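Long-range contact in sialidase B (Streptococcus pneumoniae serotype 4, PDB 4XHB), which hydrolyses the glycosidic linkages that hold terminal sialic acid residues on oligosaccharides, glycoproteins and glycolipids: residues 211-216 / 617-622. The protein carries 1 engineered substitution. Sequence-based numbering, arbitrary orientation.
With 17Y ((1R,2S)-cyclopentane-1,2-diol), chain B.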
loop_
_atom_site.group_PDB
_atom_site.type_symbol
_atom_site.label_atom_id
_atom_site.label_comp_id
_atom_site.label_asym_id
_atom_site.label_seq_id
_atom_site.Cartn_x
_atom_site.Cartn_y
_atom_site.Cartn_z
ATOM N N LEU A 211 -4.949 -10.050 -3.732
ATOM C CA LEU A 211 -6.082 -10.387 -4.602
ATOM C C LEU A 211 -6.197 -11.898 -4.666
ATOM O O LEU A 211 -5.184 -12.597 -4.664
ATOM C CB LEU A 211 -5.883 -9.857 -6.027
ATOM C CG LEU A 211 -6.051 -8.367 -6.345
ATOM C CD1 LEU A 211 -5.549 -8.070 -7.755
ATOM C CD2 LEU A 211 -7.513 -7.932 -6.211
ATOM N N TYR A 212 -7.426 -12.401 -4.743
ATOM C CA TYR A 212 -7.649 -13.838 -4.840
ATOM C C TYR A 212 -8.993 -14.081 -5.520
ATOM O O TYR A 212 -10.008 -13.527 -5.105
ATOM C CB TYR A 212 -7.637 -14.490 -3.446
ATOM C CG TYR A 212 -7.434 -16.000 -3.484
ATOM C CD1 TYR A 212 -8.474 -16.853 -3.841
ATOM C CD2 TYR A 212 -6.197 -16.567 -3.177
ATOM C CE1 TYR A 212 -8.291 -18.233 -3.888
ATOM C CE2 TYR A 212 -6.004 -17.948 -3.211
ATOM C CZ TYR A 212 -7.051 -18.776 -3.571
ATOM O OH TYR A 212 -6.866 -20.148 -3.624
ATOM N N THR A 213 -8.993 -14.902 -6.568
ATOM C CA THR A 213 -10.228 -15.214 -7.288
ATOM C C THR A 213 -10.906 -16.433 -6.673
ATOM O O THR A 213 -10.324 -17.515 -6.619
ATOM C CB THR A 213 -9.950 -15.467 -8.782
ATOM O OG1 THR A 213 -9.265 -14.331 -9.321
ATOM C CG2 THR A 213 -11.268 -15.685 -9.568
ATOM N N LEU A 214 -12.137 -16.242 -6.201
ATOM C CA LEU A 214 -12.893 -17.320 -5.562
ATOM C C LEU A 214 -13.640 -18.181 -6.586
ATOM O O LEU A 214 -13.894 -17.739 -7.710
ATOM C CB LEU A 214 -13.880 -16.742 -4.546
ATOM C CG LEU A 214 -13.239 -15.824 -3.502
ATOM C CD1 LEU A 214 -14.327 -15.196 -2.633
ATOM C CD2 LEU A 214 -12.228 -16.613 -2.657
ATOM N N SER A 215 -14.002 -19.398 -6.184
ATOM C CA SER A 215 -14.659 -20.342 -7.092
ATOM C C SER A 215 -16.002 -19.834 -7.643
ATOM O O SER A 215 -16.396 -20.183 -8.762
ATOM C CB SER A 215 -14.853 -21.701 -6.410
ATOM O OG SER A 215 -15.638 -21.571 -5.239
ATOM N N SER A 216 -16.695 -19.001 -6.869
ATOM C CA SER A 216 -17.976 -18.449 -7.320
ATOM C C SER A 216 -17.811 -17.437 -8.453
ATOM O O SER A 216 -18.789 -17.062 -9.115
ATOM C CB SER A 216 -18.693 -17.757 -6.162
ATOM O OG SER A 216 -17.938 -16.614 -5.763
ATOM N N ALA A 617 -0.293 -7.241 -6.062
ATOM C CA ALA A 617 -1.153 -8.408 -6.034
ATOM C C ALA A 617 -1.590 -8.676 -7.462
ATOM O O ALA A 617 -1.964 -7.750 -8.181
ATOM C CB ALA A 617 -2.378 -8.127 -5.178
ATOM N N ILE A 618 -1.535 -9.929 -7.884
ATOM C CA ILE A 618 -2.070 -10.275 -9.192
ATOM C C ILE A 618 -3.006 -11.463 -9.099
ATOM O O ILE A 618 -2.815 -12.356 -8.275
ATOM C CB ILE A 618 -0.975 -10.554 -10.239
ATOM C CG1 ILE A 618 0.009 -11.618 -9.740
ATOM C CG2 ILE A 618 -0.257 -9.262 -10.604
ATOM C CD1 ILE A 618 1.061 -11.993 -10.773
ATOM N N THR A 619 -4.033 -11.466 -9.937
ATOM C CA THR A 619 -4.900 -12.633 -9.988
ATOM C C THR A 619 -5.461 -12.823 -11.387
ATOM O O THR A 619 -5.629 -11.858 -12.137
ATOM C CB THR A 619 -6.042 -12.566 -8.936
ATOM O OG1 THR A 619 -6.596 -13.879 -8.744
ATOM C CG2 THR A 619 -7.141 -11.585 -9.363
ATOM N N GLU A 620 -5.717 -14.076 -11.749
ATOM C CA GLU A 620 -6.448 -14.343 -12.975
ATOM C C GLU A 620 -7.932 -14.156 -12.672
ATOM O O GLU A 620 -8.502 -14.849 -11.824
ATOM C CB GLU A 620 -6.170 -15.759 -13.508
ATOM C CG GLU A 620 -6.898 -16.049 -14.831
ATOM C CD GLU A 620 -6.536 -17.402 -15.431
ATOM O OE1 GLU A 620 -5.690 -18.114 -14.850
ATOM O OE2 GLU A 620 -7.113 -17.750 -16.489
ATOM N N LEU A 621 -8.543 -13.185 -13.339
ATOM C CA LEU A 621 -9.965 -12.930 -13.211
ATOM C C LEU A 621 -10.730 -14.052 -13.918
ATOM O O LEU A 621 -10.170 -14.730 -14.781
ATOM C CB LEU A 621 -10.295 -11.576 -13.828
ATOM C CG LEU A 621 -9.529 -10.414 -13.175
ATOM C CD1 LEU A 621 -9.653 -9.136 -14.003
ATOM C CD2 LEU A 621 -10.028 -10.175 -11.769
ATOM N N PRO A 622 -11.998 -14.267 -13.536
ATOM C CA PRO A 622 -12.766 -15.383 -14.108
ATOM C C PRO A 622 -12.897 -15.336 -15.625
ATOM O O PRO A 622 -13.154 -16.380 -16.229
ATOM C CB PRO A 622 -14.143 -15.226 -13.460
ATOM C CG PRO A 622 -13.839 -14.614 -12.122
ATOM C CD PRO A 622 -12.695 -13.650 -12.391
HETATM O OAA 17Y B . -6.540 -16.331 -7.396
HETATM C CAF 17Y B . -6.610 -17.710 -7.259
HETATM C CAD 17Y B . -7.082 -18.303 -8.481
HETATM C CAC 17Y B . -6.394 -19.623 -8.611
HETATM C CAE 17Y B . -5.312 -19.655 -7.574
HETATM C CAG 17Y B . -5.159 -18.233 -7.154
HETATM O OAB 17Y B . -4.317 -17.470 -7.878
#
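Thr213 and Thr619 meet through their hydroxyls. Thr213 OG1 donates to the backbone oxygen Glu620 O at 2.7 Å; the donor stands 47° out of the carbonyl plane, so the bond arrives from above rather than along a lone pair. With this proton committed to Glu620, Thr213 OG1 is left as one of two possible acceptors for the hydroxyl of Thr619. The other is the diol oxygen OAA of the bound cyclopentanediol. The single proton of Thr619 thus faces two acceptors that lie equally near, and the geometry favours neither. Thr619 OG1 lies anti to its backbone N (chi1 -162°), a rotation that brings it within 2.8 Å of both Thr213 OG1 and OAA, which lie about at right angles to each other as seen from it, and turns CG2 toward Leu211.

Each segment belongs to a different antiparallel sheet: Tyr212 pairs by backbone with Leu220, whereas Ala617 and Thr619 pair with Leu629 and Gly627. The contact therefore joins neighbouring blades of the six-bladed beta-propeller that forms the catalytic domain of family 33 sialidases, setting the first sheet of the propeller against its last, where the ring closes.

Apolar contacts line the same seam. Leu211 CG rests 3.9 Å from Ala617 CB, and Leu211 CB lies 4.0 Å from Thr619 CG2. Farther along, the Thr213 methyl CG2 packs against Pro622 CG and CD, both 3.8 Å away.

The diol binds beside the contact, next to Tyr212. Thr213 N donates to OAA in a nearly straight bond (173°), and the ligand carbon CAF sits over the centre of one face of the Tyr212 ring, 3.7 Å above its plane. Gln456, which also bonds Leu211 O, accepts a further hydrogen bond from the diol.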